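Local coordinates for mRNA-binding protein PUF3 (Saccharomyces cerevisiae, PDB 3K49), which binds the 3' UTR of COX17 mRNA, promoting its deadenylation and decay, and localizes mRNAs for mitochondrial proteins near mitochondria, at residues A[192-195]-A[201-204]; A[250-255]-A[284-289]; A[257-262]-A[305-310]. One frame throughout, in Å; residues are numbered along the deposited sequence.

Interaction 1: A[192-195]-A[201-204]; sequences RLLE and DQES
L194 and Q202 carry this contact alone, with a CA-CA separation of 5.5 Å where helix 186-196 faces helix 199-207. The apolar half is one methyl against a helix backbone: L194 CD2 lies 4.1 Å from Q202 CA. It gets there because L194 CG stands anti to its carbonyl carbon (chi1 -68°), which swings the branched end nearer to the second helix than its CB direction alone would suggest. On the polar half, the extended Q202 side chain runs alongside the carbonyl oxygen of L194. Q202 CG is 3.7 Å from L194 O, and Q202 NE2 is 3.4 Å from it, but the angle is too poor for a hydrogen bond. The amide is held from outside instead: NE2 donates to the carbonyl of G197 in the intervening turn, while OE1 is bonded to N237 ND2. The two bonds are consistent with this orientation of the amide. One shell further out, the carboxylate of D201 accepts from S198 N at the start of its helix. L193 packs on I169 and L173 of helix 167-173, and both L193 and L194 touch I205. Within segment 192-195, R192 NH1 forms a salt bridge with E195 OE2 at 3.2 Å, and R192 NE has a second partner in E159. The result is two consecutive helices joined by a short turn, as within a Pumilio repeat, here the fifth.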
loop_
_atom_site.group_PDB
_atom_site.type_symbol
_atom_site.label_atom_id
_atom_site.label_comp_id
_atom_site.label_asym_id
_atom_site.label_seq_id
_atom_site.Cartn_x
_atom_site.Cartn_y
_atom_site.Cartn_z
ATOM N N ARG A 192 1.010 -5.495 5.934
ATOM C CA ARG A 192 2.382 -5.994 5.970
ATOM C C ARG A 192 2.512 -7.145 6.957
ATOM O O ARG A 192 3.197 -8.134 6.673
ATOM C CB ARG A 192 3.394 -4.886 6.297
ATOM C CG ARG A 192 3.631 -3.936 5.156
ATOM C CD ARG A 192 4.445 -4.614 4.084
ATOM N NE ARG A 192 4.825 -3.684 3.021
ATOM C CZ ARG A 192 4.227 -3.618 1.834
ATOM N NH1 ARG A 192 3.217 -4.429 1.555
ATOM N NH2 ARG A 192 4.637 -2.740 0.925
ATOM N N LEU A 193 1.849 -7.025 8.109
ATOM C CA LEU A 193 1.975 -8.061 9.120
ATOM C C LEU A 193 1.462 -9.378 8.547
ATOM O O LEU A 193 2.081 -10.426 8.732
ATOM C CB LEU A 193 1.259 -7.682 10.410
ATOM C CG LEU A 193 2.015 -6.608 11.217
ATOM C CD1 LEU A 193 1.242 -6.165 12.464
ATOM C CD2 LEU A 193 3.405 -7.101 11.614
ATOM N N LEU A 194 0.355 -9.312 7.811
ATOM C CA LEU A 194 -0.192 -10.491 7.152
ATOM C C LEU A 194 0.768 -11.060 6.108
ATOM O O LEU A 194 1.015 -12.256 6.106
ATOM C CB LEU A 194 -1.540 -10.180 6.521
ATOM C CG LEU A 194 -2.673 -9.905 7.516
ATOM C CD1 LEU A 194 -3.915 -9.465 6.763
ATOM C CD2 LEU A 194 -2.957 -11.135 8.363
ATOM N N GLU A 195 1.322 -10.202 5.245
ATOM C CA GLU A 195 2.205 -10.646 4.170
ATOM C C GLU A 195 3.468 -11.333 4.700
ATOM O O GLU A 195 3.858 -12.387 4.207
ATOM C CB GLU A 195 2.588 -9.478 3.252
ATOM C CG GLU A 195 3.528 -9.900 2.108
ATOM C CD GLU A 195 4.333 -8.741 1.497
ATOM O OE1 GLU A 195 5.301 -9.007 0.737
ATOM O OE2 GLU A 195 4.008 -7.568 1.779
ATOM N N ASP A 201 0.914 -15.657 13.478
ATOM C CA ASP A 201 0.649 -14.221 13.474
ATOM C C ASP A 201 -0.612 -13.929 12.675
ATOM O O ASP A 201 -1.467 -13.167 13.119
ATOM C CB ASP A 201 1.816 -13.455 12.864
ATOM C CG ASP A 201 3.083 -13.552 13.698
ATOM O OD1 ASP A 201 2.958 -13.604 14.945
ATOM O OD2 ASP A 201 4.196 -13.570 13.102
ATOM N N GLN A 202 -0.722 -14.536 11.495
ATOM C CA GLN A 202 -1.889 -14.346 10.636
ATOM C C GLN A 202 -3.164 -14.806 11.330
ATOM O O GLN A 202 -4.213 -14.194 11.174
ATOM C CB GLN A 202 -1.715 -15.075 9.304
ATOM C CG GLN A 202 -0.469 -14.668 8.544
ATOM C CD GLN A 202 -0.320 -15.391 7.225
ATOM O OE1 GLN A 202 -1.302 -15.802 6.614
ATOM N NE2 GLN A 202 0.910 -15.542 6.777
ATOM N N GLU A 203 -3.064 -15.886 12.099
ATOM C CA GLU A 203 -4.205 -16.420 12.827
ATOM C C GLU A 203 -4.634 -15.406 13.878
ATOM O O GLU A 203 -5.810 -15.064 13.980
ATOM C CB GLU A 203 -3.860 -17.778 13.443
ATOM C CG GLU A 203 -5.015 -18.448 14.164
ATOM C CD GLU A 203 -4.636 -19.790 14.755
ATOM O OE1 GLU A 203 -3.466 -20.200 14.598
ATOM O OE2 GLU A 203 -5.507 -20.435 15.375
ATOM N N SER A 204 -3.664 -14.906 14.637
ATOM C CA SER A 204 -3.919 -13.917 15.685
ATOM C C SER A 204 -4.594 -12.656 15.150
ATOM O O SER A 204 -5.393 -12.018 15.839
ATOM C CB SER A 204 -2.617 -13.554 16.391
ATOM O OG SER A 204 -2.775 -12.377 17.165
#

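Interaction 2: A[250-255]-A[284-289]; sequences TVANNV and ISKILP
V255 splits its two methyls between K286 and I287, its CB bond directed toward segment 284-289. CG1, anti to the backbone N (chi1 177°), meets the end of I287, with V255 CG1 and I287 CD1 3.3 Å apart. On the other branch, V255 CG2 rests against the root of the lysine, 3.8 Å from K286 CB. Each partner lies at a slant to the valine. The lysine chain then turns at chi2 (-70°) and continues along the end of helix 238-252: K286 CG is 3.7 Å from A252 O, and K286 CE is 4.2 Å from A252 CB. The methylenes therefore do the packing, while the residue as a whole remains exposed. The facing turn is braced from within, since N254 ND2 donates to T250 O over 2.9 Å with a nearly straight N-H (172°), in the plane of both the amide and the carbonyl. On the second segment, I284 O receives both I287 N and L288 N. I287 also packs on P303, M304 and M307 of helix 303-308, and on L320. The arrangement joins the turn after helix 238-252 to the loop after helix 277-284, at the two ends of the seventh Pumilio repeat of the PUM-HD.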
loop_
_atom_site.group_PDB
_atom_site.type_symbol
_atom_site.label_atom_id
_atom_site.label_comp_id
_atom_site.label_asym_id
_atom_site.label_seq_id
_atom_site.Cartn_x
_atom_site.Cartn_y
_atom_site.Cartn_z
ATOM N N THR A 250 -20.335 -13.628 2.837
ATOM C CA THR A 250 -20.914 -12.347 3.230
ATOM C C THR A 250 -21.231 -11.498 2.019
ATOM O O THR A 250 -22.255 -10.826 1.990
ATOM C CB THR A 250 -20.007 -11.557 4.177
ATOM O OG1 THR A 250 -19.729 -12.341 5.342
ATOM C CG2 THR A 250 -20.696 -10.276 4.602
ATOM N N VAL A 251 -20.357 -11.536 1.015
ATOM C CA VAL A 251 -20.600 -10.797 -0.220
ATOM C C VAL A 251 -21.777 -11.416 -0.978
ATOM O O VAL A 251 -22.582 -10.709 -1.592
ATOM C CB VAL A 251 -19.371 -10.768 -1.149
ATOM C CG1 VAL A 251 -19.702 -10.004 -2.420
ATOM C CG2 VAL A 251 -18.175 -10.147 -0.451
ATOM N N ALA A 252 -21.873 -12.741 -0.938
ATOM C CA ALA A 252 -23.002 -13.420 -1.546
ATOM C C ALA A 252 -24.326 -12.908 -0.953
ATOM O O ALA A 252 -25.241 -12.518 -1.682
ATOM C CB ALA A 252 -22.870 -14.917 -1.371
ATOM N N ASN A 253 -24.416 -12.880 0.372
ATOM C CA ASN A 253 -25.642 -12.451 1.045
ATOM C C ASN A 253 -26.042 -10.991 0.777
ATOM O O ASN A 253 -27.162 -10.577 1.099
ATOM C CB ASN A 253 -25.526 -12.672 2.553
ATOM C CG ASN A 253 -25.301 -14.124 2.917
ATOM O OD1 ASN A 253 -25.777 -15.029 2.228
ATOM N ND2 ASN A 253 -24.575 -14.358 4.013
ATOM N N ASN A 254 -25.142 -10.213 0.183
ATOM C CA ASN A 254 -25.386 -8.780 0.018
ATOM C C ASN A 254 -25.004 -8.248 -1.347
ATOM O O ASN A 254 -24.772 -7.043 -1.509
ATOM C CB ASN A 254 -24.614 -7.997 1.077
ATOM C CG ASN A 254 -25.088 -8.303 2.473
ATOM O OD1 ASN A 254 -26.055 -7.703 2.951
ATOM N ND2 ASN A 254 -24.424 -9.253 3.136
ATOM N N VAL A 255 -24.941 -9.141 -2.327
ATOM C CA VAL A 255 -24.326 -8.806 -3.598
ATOM C C VAL A 255 -24.751 -7.460 -4.135
ATOM O O VAL A 255 -23.924 -6.655 -4.560
ATOM C CB VAL A 255 -24.650 -9.832 -4.667
ATOM C CG1 VAL A 255 -24.029 -9.388 -5.977
ATOM C CG2 VAL A 255 -24.120 -11.195 -4.256
ATOM N N ILE A 284 -22.463 -15.252 -8.318
ATOM C CA ILE A 284 -23.125 -14.938 -9.578
ATOM C C ILE A 284 -24.546 -15.495 -9.607
ATOM O O ILE A 284 -25.431 -14.939 -10.255
ATOM C CB ILE A 284 -22.313 -15.465 -10.767
ATOM C CG1 ILE A 284 -20.897 -14.889 -10.714
ATOM C CG2 ILE A 284 -23.002 -15.119 -12.083
ATOM C CD1 ILE A 284 -19.987 -15.364 -11.813
ATOM N N SER A 285 -24.761 -16.585 -8.878
ATOM C CA SER A 285 -26.081 -17.200 -8.790
ATOM C C SER A 285 -27.085 -16.299 -8.075
ATOM O O SER A 285 -28.266 -16.635 -7.961
ATOM C CB SER A 285 -25.994 -18.556 -8.082
ATOM O OG SER A 285 -25.691 -18.402 -6.709
ATOM N N LYS A 286 -26.613 -15.154 -7.596
ATOM C CA LYS A 286 -27.475 -14.193 -6.921
ATOM C C LYS A 286 -28.016 -13.174 -7.916
ATOM O O LYS A 286 -29.036 -12.528 -7.669
ATOM C CB LYS A 286 -26.704 -13.475 -5.808
ATOM C CG LYS A 286 -26.139 -14.405 -4.747
ATOM C CD LYS A 286 -27.246 -15.007 -3.899
ATOM C CE LYS A 286 -26.680 -15.893 -2.800
ATOM N NZ LYS A 286 -27.715 -16.217 -1.777
ATOM N N ILE A 287 -27.333 -13.043 -9.048
ATOM C CA ILE A 287 -27.649 -11.999 -10.012
ATOM C C ILE A 287 -28.150 -12.569 -11.330
ATOM O O ILE A 287 -28.851 -11.893 -12.079
ATOM C CB ILE A 287 -26.416 -11.125 -10.293
ATOM C CG1 ILE A 287 -25.820 -10.616 -8.985
ATOM C CG2 ILE A 287 -26.778 -9.954 -11.193
ATOM C CD1 ILE A 287 -24.637 -9.709 -9.196
ATOM N N LEU A 288 -27.781 -13.813 -11.608
ATOM C CA LEU A 288 -28.153 -14.464 -12.861
ATOM C C LEU A 288 -29.657 -14.617 -13.042
ATOM O O LEU A 288 -30.335 -15.175 -12.175
ATOM C CB LEU A 288 -27.486 -15.832 -12.963
ATOM C CG LEU A 288 -26.181 -15.842 -13.750
ATOM C CD1 LEU A 288 -25.788 -17.268 -14.054
ATOM C CD2 LEU A 288 -26.348 -15.040 -15.032
ATOM N N PRO A 289 -30.182 -14.108 -14.172
ATOM C CA PRO A 289 -31.570 -14.346 -14.589
ATOM C C PRO A 289 -31.820 -15.845 -14.767
ATOM O O PRO A 289 -30.998 -16.547 -15.358
ATOM C CB PRO A 289 -31.653 -13.621 -15.941
ATOM C CG PRO A 289 -30.202 -13.433 -16.366
ATOM C CD PRO A 289 -29.504 -13.170 -15.083
#

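Interaction 3: A[257-262]-A[305-310]; sequences EYSKHK and ILMIKD. With nucleotides of chain B.
S259 and M307, together with the D310 carboxylate over the start of K260, form the tight side of this contact; the outer K260 chain forms the open side. M307 brings its CE methyl to 3.7 Å from S259 OG, a hydroxyl whose proton is already given to V255 O, one turn back in its own helix. A313 and V316 of helix 313-323 also touch S259. Beside this, the D310 side chain, with CG anti to the backbone N (chi1 174°), passes at a slant over the root of K260. D310 OD2 is only 2.9 Å from K260 CA and 3.3 Å from K260 CG. The same D310 OD2 lies 3.5 Å from S259 O, a pair of acceptors that cannot bond each other and is probably mildly unfavourable.

The outer side is slacker. The lysine bends at chi3 (64°), leaving K260 NZ 5.7 Å from D310 OD1, too far for a salt bridge. K262 CB points away from segment 305-310, and its chain serves the RNA: K262 NZ donates to O2' of G4 of chain B at 3.0 Å and more weakly to O5' of U5 of chain B. On the other segment K309 O lies 3.3 Å from N4 of C1 of chain B, a proximity consistent with a pocket for the 5' cytosine.

The chemistry implies that the carboxylate serves mainly as a helix cap, since OD2 accepts from A313 N and weakly from F312 N. The lysine's charge probably adds only a diffuse attraction, while the contact itself rests on van der Waals packing.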
loop_
_atom_site.group_PDB
_atom_site.type_symbol
_atom_site.label_atom_id
_atom_site.label_comp_id
_atom_site.label_asym_id
_atom_site.label_seq_id
_atom_site.Cartn_x
_atom_site.Cartn_y
_atom_site.Cartn_z
ATOM N N GLU A 257 -26.405 -4.750 -2.662
ATOM C CA GLU A 257 -26.181 -3.541 -1.862
ATOM C C GLU A 257 -24.708 -3.140 -1.861
ATOM O O GLU A 257 -24.377 -1.959 -1.974
ATOM C CB GLU A 257 -26.659 -3.713 -0.417
ATOM C CG GLU A 257 -26.710 -2.380 0.345
ATOM C CD GLU A 257 -26.189 -2.472 1.782
ATOM O OE1 GLU A 257 -26.647 -3.370 2.523
ATOM O OE2 GLU A 257 -25.328 -1.639 2.169
ATOM N N TYR A 258 -23.822 -4.120 -1.722
ATOM C CA TYR A 258 -22.391 -3.850 -1.808
ATOM C C TYR A 258 -22.002 -3.284 -3.172
ATOM O O TYR A 258 -21.253 -2.309 -3.255
ATOM C CB TYR A 258 -21.582 -5.110 -1.513
ATOM C CG TYR A 258 -21.654 -5.552 -0.071
ATOM C CD1 TYR A 258 -21.210 -6.800 0.301
ATOM C CD2 TYR A 258 -22.154 -4.715 0.920
ATOM C CE1 TYR A 258 -21.258 -7.220 1.613
ATOM C CE2 TYR A 258 -22.200 -5.123 2.247
ATOM C CZ TYR A 258 -21.754 -6.388 2.579
ATOM O OH TYR A 258 -21.782 -6.852 3.877
ATOM N N SER A 259 -22.524 -3.886 -4.236
ATOM C CA SER A 259 -22.235 -3.420 -5.585
ATOM C C SER A 259 -22.585 -1.951 -5.777
ATOM O O SER A 259 -22.019 -1.277 -6.632
ATOM C CB SER A 259 -22.968 -4.271 -6.622
ATOM O OG SER A 259 -22.534 -5.618 -6.577
ATOM N N LYS A 260 -23.521 -1.455 -4.978
ATOM C CA LYS A 260 -23.979 -0.076 -5.099
ATOM C C LYS A 260 -23.270 0.824 -4.093
ATOM O O LYS A 260 -23.578 2.016 -3.966
ATOM C CB LYS A 260 -25.494 -0.009 -4.898
ATOM C CG LYS A 260 -26.293 -0.739 -5.975
ATOM C CD LYS A 260 -27.778 -0.805 -5.636
ATOM C CE LYS A 260 -28.392 0.580 -5.589
ATOM N NZ LYS A 260 -29.837 0.542 -5.246
ATOM N N HIS A 261 -22.316 0.228 -3.386
ATOM C CA HIS A 261 -21.558 0.898 -2.340
ATOM C C HIS A 261 -20.212 1.337 -2.910
ATOM O O HIS A 261 -19.509 0.545 -3.544
ATOM C CB HIS A 261 -21.351 -0.076 -1.181
ATOM C CG HIS A 261 -20.863 0.572 0.074
ATOM N ND1 HIS A 261 -19.701 1.290 0.134
ATOM C CD2 HIS A 261 -21.389 0.575 1.330
ATOM C CE1 HIS A 261 -19.524 1.731 1.378
ATOM N NE2 HIS A 261 -20.526 1.309 2.109
ATOM N N LYS A 262 -19.864 2.601 -2.698
ATOM C CA LYS A 262 -18.616 3.164 -3.211
ATOM C C LYS A 262 -17.396 2.291 -2.888
ATOM O O LYS A 262 -16.576 1.979 -3.766
ATOM C CB LYS A 262 -18.416 4.588 -2.665
ATOM C CG LYS A 262 -17.096 5.212 -3.061
ATOM C CD LYS A 262 -16.941 6.591 -2.452
ATOM C CE LYS A 262 -15.510 7.098 -2.580
ATOM N NZ LYS A 262 -14.980 6.902 -3.964
ATOM N N ILE A 305 -30.614 -5.277 -13.340
ATOM C CA ILE A 305 -31.026 -3.958 -13.804
ATOM C C ILE A 305 -30.755 -2.873 -12.773
ATOM O O ILE A 305 -30.359 -1.760 -13.125
ATOM C CB ILE A 305 -32.524 -3.922 -14.144
ATOM C CG1 ILE A 305 -32.860 -4.981 -15.193
ATOM C CG2 ILE A 305 -32.928 -2.535 -14.624
ATOM C CD1 ILE A 305 -32.114 -4.807 -16.496
ATOM N N LEU A 306 -30.975 -3.192 -11.499
ATOM C CA LEU A 306 -30.639 -2.268 -10.422
ATOM C C LEU A 306 -29.143 -1.982 -10.462
ATOM O O LEU A 306 -28.697 -0.891 -10.119
ATOM C CB LEU A 306 -30.990 -2.864 -9.063
ATOM C CG LEU A 306 -32.456 -2.967 -8.660
ATOM C CD1 LEU A 306 -32.563 -3.747 -7.358
ATOM C CD2 LEU A 306 -33.083 -1.589 -8.518
ATOM N N MET A 307 -28.376 -2.981 -10.881
ATOM C CA MET A 307 -26.927 -2.873 -10.932
ATOM C C MET A 307 -26.440 -2.093 -12.155
ATOM O O MET A 307 -25.633 -1.173 -12.018
ATOM C CB MET A 307 -26.287 -4.264 -10.849
ATOM C CG MET A 307 -26.309 -4.833 -9.434
ATOM S SD MET A 307 -25.679 -6.509 -9.305
ATOM C CE MET A 307 -24.006 -6.303 -9.923
ATOM N N ILE A 308 -26.941 -2.444 -13.337
ATOM C CA ILE A 308 -26.583 -1.736 -14.566
ATOM C C ILE A 308 -26.783 -0.227 -14.459
ATOM O O ILE A 308 -26.031 0.552 -15.048
ATOM C CB ILE A 308 -27.395 -2.237 -15.769
ATOM C CG1 ILE A 308 -27.188 -3.738 -15.963
ATOM C CG2 ILE A 308 -26.997 -1.486 -17.029
ATOM C CD1 ILE A 308 -28.043 -4.326 -17.071
ATOM N N LYS A 309 -27.793 0.184 -13.700
ATOM C CA LYS A 309 -28.158 1.595 -13.608
ATOM C C LYS A 309 -27.402 2.351 -12.515
ATOM O O LYS A 309 -27.519 3.574 -12.404
ATOM C CB LYS A 309 -29.659 1.741 -13.353
ATOM C CG LYS A 309 -30.535 1.281 -14.503
ATOM C CD LYS A 309 -32.007 1.459 -14.184
ATOM C CE LYS A 309 -32.882 1.003 -15.338
ATOM N NZ LYS A 309 -34.330 1.175 -15.042
ATOM N N ASP A 310 -26.640 1.630 -11.700
ATOM C CA ASP A 310 -25.954 2.246 -10.566
ATOM C C ASP A 310 -24.515 2.640 -10.899
ATOM O O ASP A 310 -23.816 1.937 -11.635
ATOM C CB ASP A 310 -25.976 1.327 -9.346
ATOM C CG ASP A 310 -25.154 1.872 -8.197
ATOM O OD1 ASP A 310 -25.411 3.017 -7.768
ATOM O OD2 ASP A 310 -24.242 1.156 -7.725
ATOM P P U B 5 -12.852 8.050 -7.137
ATOM O OP1 U B 5 -12.794 9.336 -6.406
ATOM O OP2 U B 5 -11.938 7.790 -8.279
ATOM O "O5'" U B 5 -12.665 6.854 -6.099
ATOM C "C5'" U B 5 -11.371 6.433 -5.708
ATOM C "C4'" U B 5 -11.389 6.103 -4.235
ATOM O "O4'" U B 5 -12.091 4.858 -4.031
ATOM C "C3'" U B 5 -10.047 5.861 -3.579
ATOM O "O3'" U B 5 -9.438 7.116 -3.274
ATOM C "C2'" U B 5 -10.483 5.130 -2.318
ATOM O "O2'" U B 5 -10.986 6.033 -1.360
ATOM C "C1'" U B 5 -11.631 4.257 -2.841
ATOM N N1 U B 5 -11.261 2.857 -3.141
ATOM C C2 U B 5 -11.405 1.927 -2.142
ATOM O O2 U B 5 -11.818 2.210 -1.033
ATOM N N3 U B 5 -11.042 0.645 -2.482
ATOM C C4 U B 5 -10.550 0.219 -3.687
ATOM O O4 U B 5 -10.221 -0.955 -3.823
ATOM C C5 U B 5 -10.429 1.244 -4.678
ATOM C C6 U B 5 -10.784 2.497 -4.380
ATOM P P G B 4 -14.615 8.572 -12.416
ATOM O OP1 G B 4 -14.008 9.767 -11.780
ATOM O OP2 G B 4 -13.854 7.802 -13.436
ATOM O "O5'" G B 4 -15.044 7.570 -11.256
ATOM C "C5'" G B 4 -16.051 7.931 -10.321
ATOM C "C4'" G B 4 -16.034 6.972 -9.157
ATOM O "O4'" G B 4 -16.361 5.645 -9.634
ATOM C "C3'" G B 4 -14.661 6.786 -8.535
ATOM O "O3'" G B 4 -14.363 7.844 -7.635
ATOM C "C2'" G B 4 -14.787 5.422 -7.860
ATOM O "O2'" G B 4 -15.399 5.455 -6.586
ATOM C "C1'" G B 4 -15.683 4.681 -8.852
ATOM N N9 G B 4 -14.952 3.792 -9.745
ATOM C C8 G B 4 -14.149 4.119 -10.813
ATOM N N7 G B 4 -13.636 3.073 -11.405
ATOM C C5 G B 4 -14.136 1.995 -10.682
ATOM C C6 G B 4 -13.929 0.610 -10.842
ATOM O O6 G B 4 -13.251 0.022 -11.697
ATOM N N1 G B 4 -14.615 -0.119 -9.879
ATOM C C2 G B 4 -15.408 0.419 -8.901
ATOM N N2 G B 4 -16.004 -0.432 -8.062
ATOM N N3 G B 4 -15.608 1.704 -8.746
ATOM C C4 G B 4 -14.945 2.425 -9.665
ATOM O "O5'" C B 1 -22.484 12.226 -12.662
ATOM C "C5'" C B 1 -22.675 12.030 -14.069
ATOM C "C4'" C B 1 -21.408 11.452 -14.647
ATOM O "O4'" C B 1 -21.281 10.054 -14.281
ATOM C "C3'" C B 1 -21.357 11.388 -16.164
ATOM O "O3'" C B 1 -20.011 11.384 -16.663
ATOM C "C2'" C B 1 -22.078 10.086 -16.505
ATOM O "O2'" C B 1 -21.766 9.606 -17.803
ATOM C "C1'" C B 1 -21.543 9.188 -15.387
ATOM N N1 C B 1 -22.478 8.130 -14.935
ATOM C C2 C B 1 -22.520 6.887 -15.517
ATOM O O2 C B 1 -21.750 6.605 -16.448
ATOM N N3 C B 1 -23.436 6.016 -15.005
ATOM C C4 C B 1 -24.235 6.349 -13.983
ATOM N N4 C B 1 -25.085 5.419 -13.545
ATOM C C5 C B 1 -24.180 7.627 -13.384
ATOM C C6 C B 1 -23.291 8.447 -13.907
#

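Interactions 2 and 3 form one continuous region, with centres about 12 Å apart and segments that alternate along the chain. The two are joined by I287 CD1 against M307 SD at 3.4 Å and by T250 CG2 near Y258 OH at 3.7 Å. Interaction 3 joins the seventh Pumilio repeat to the eighth, while interaction 2 lies at the seventh. Interaction 1, within the fifth repeat, is separate: its centre is about 29 Å from that of interaction 2 and about 32 Å from that of interaction 3. The RNA relates them differently. Interaction 3 touches nucleotides through K262 and lies close to C1 of chain B through K309, interaction 1 comes within about 5 Å of the nucleic acid at its nearest atom, and interaction 2 stays about 11 Å away.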